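Local coordinates for hypothetical protein MerP (PDB 1OSD) that probably binds mercuric ions in the periplasm as part of bacterial mercury resistance, at residues E29-V34 / A43-D48. Numbering follows the deposited sequence.
Sequences EGVSKV and AVVTFD
Val31 sets its two methyl groups against side chains of the neighbouring strand on the same face of the sheet, CG1 meeting Val45 CG1 at 3.9 Å and CG2 reaching the CB of Phe47. The Val31 and Val45 side chains cross at about a right angle, whereas Val34 and Val45 lie side by side and point the same way, Val34 CG2 being 4.0 Å from Val45 CG1. In Val45, CG1 stands opposite the backbone N (chi1 -175°), which lets this one methyl serve both valines of the partner strand. The Phe47 side chain meets Val31 only at CB; its ring turns away from the strand 31-34, toward Val5 and the helix 54-63.

The backbone pairing behind these side chains illustrates how an antiparallel sheet absorbs one extra residue. Thr46 N bonds to Lys33 O at 2.8 Å. Thr46 O, in turn, receives two N-H groups, Ser32 N at 2.8 Å and, weakly, Lys33 N. Ser32, with a helix-like psi of -35°, is the inserted residue, and its CB comes to 3.4 Å from the same Thr46 O. Beyond the bulge, Asp48 N bonds to Gly30 O and carries the pairing one residue beyond the start of strand 31-34, to the end of strand 43-48.

On the other face Lys33 and Thr46 meet CB to CB at 4.0 Å, after which the lysine chain runs off and Thr46 OG1 turns to a hydrogen bond with Thr4. The valine face, by contrast, is covered by both helices: Ile25 packs on Val34 and Val45, and Leu57 on Val31, Val45 and Phe47. Ser32 and Lys33 against Thr46 form a classic beta bulge in the β2-β3 hairpin, at one edge of the sheet, of the ferredoxin-like βαββαβ fold characteristic of heavy-metal-associated domains.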
# COMPACT_ATOMS: atom_id res chain seq x y z
N GLU A 29 4.97 10.11 3.29
CA GLU A 29 6.09 10.43 4.15
C GLU A 29 6.17 9.37 5.28
O GLU A 29 5.19 9.14 6.03
CB GLU A 29 6.10 11.86 4.76
CG GLU A 29 7.46 12.21 5.45
CD GLU A 29 8.67 12.17 4.52
OE1 GLU A 29 8.59 12.44 3.27
OE2 GLU A 29 9.74 11.91 5.03
N GLY A 30 7.31 8.69 5.27
CA GLY A 30 7.69 7.82 6.37
C GLY A 30 7.69 6.40 5.89
O GLY A 30 8.10 5.50 6.60
N VAL A 31 7.26 6.21 4.64
CA VAL A 31 7.40 4.90 4.02
C VAL A 31 8.82 4.69 3.40
O VAL A 31 9.38 5.55 2.71
CB VAL A 31 6.37 4.70 2.97
CG1 VAL A 31 6.70 3.47 2.14
CG2 VAL A 31 5.03 4.68 3.57
N SER A 32 9.34 3.49 3.62
CA SER A 32 10.68 3.01 3.18
C SER A 32 10.71 2.14 1.95
O SER A 32 11.73 2.13 1.23
CB SER A 32 11.30 2.18 4.29
OG SER A 32 11.50 3.13 5.24
N LYS A 33 9.70 1.33 1.80
CA LYS A 33 9.72 0.27 0.79
C LYS A 33 8.28 -0.17 0.56
O LYS A 33 7.51 -0.32 1.55
CB LYS A 33 10.56 -0.92 1.26
CG LYS A 33 11.00 -1.88 0.15
CD LYS A 33 11.69 -3.14 0.75
CE LYS A 33 11.94 -4.29 -0.30
NZ LYS A 33 12.82 -3.98 -1.50
N VAL A 34 7.92 -0.27 -0.71
CA VAL A 34 6.69 -0.84 -1.18
C VAL A 34 6.92 -1.85 -2.33
O VAL A 34 7.55 -1.55 -3.39
CB VAL A 34 5.73 0.18 -1.62
CG1 VAL A 34 4.42 -0.48 -1.98
CG2 VAL A 34 5.41 1.14 -0.47
N ALA A 43 0.03 -5.42 -1.54
CA ALA A 43 1.19 -4.49 -1.36
C ALA A 43 1.75 -4.68 0.03
O ALA A 43 0.96 -4.68 1.03
CB ALA A 43 0.75 -3.02 -1.58
N VAL A 44 3.11 -4.87 0.14
CA VAL A 44 3.85 -5.07 1.38
C VAL A 44 4.65 -3.76 1.61
O VAL A 44 5.50 -3.37 0.77
CB VAL A 44 4.93 -6.32 1.31
CG1 VAL A 44 5.79 -6.44 2.64
CG2 VAL A 44 4.34 -7.71 0.73
N VAL A 45 4.33 -3.07 2.71
CA VAL A 45 4.81 -1.71 2.97
C VAL A 45 5.58 -1.73 4.23
O VAL A 45 5.10 -2.19 5.26
CB VAL A 45 3.64 -0.73 3.17
CG1 VAL A 45 4.16 0.71 3.33
CG2 VAL A 45 2.59 -0.88 2.11
N THR A 46 6.82 -1.26 4.13
CA THR A 46 7.72 -1.08 5.27
C THR A 46 7.78 0.45 5.56
O THR A 46 7.99 1.29 4.67
CB THR A 46 9.11 -1.56 4.96
OG1 THR A 46 9.12 -2.98 4.84
CG2 THR A 46 10.06 -1.23 6.13
N PHE A 47 7.50 0.79 6.80
CA PHE A 47 7.30 2.19 7.12
C PHE A 47 7.63 2.47 8.59
O PHE A 47 7.70 1.54 9.48
CB PHE A 47 5.83 2.59 6.82
CG PHE A 47 4.83 2.00 7.79
CD1 PHE A 47 4.47 2.69 8.94
CD2 PHE A 47 4.20 0.73 7.55
CE1 PHE A 47 3.53 2.16 9.88
CE2 PHE A 47 3.30 0.16 8.53
CZ PHE A 47 2.96 0.91 9.69
N ASP A 48 7.77 3.78 8.86
CA ASP A 48 8.00 4.21 10.22
C ASP A 48 6.75 4.69 10.92
O ASP A 48 6.18 5.68 10.49
CB ASP A 48 9.09 5.24 10.16
CG ASP A 48 9.56 5.68 11.51
OD1 ASP A 48 10.55 6.50 11.56
OD2 ASP A 48 8.97 5.42 12.58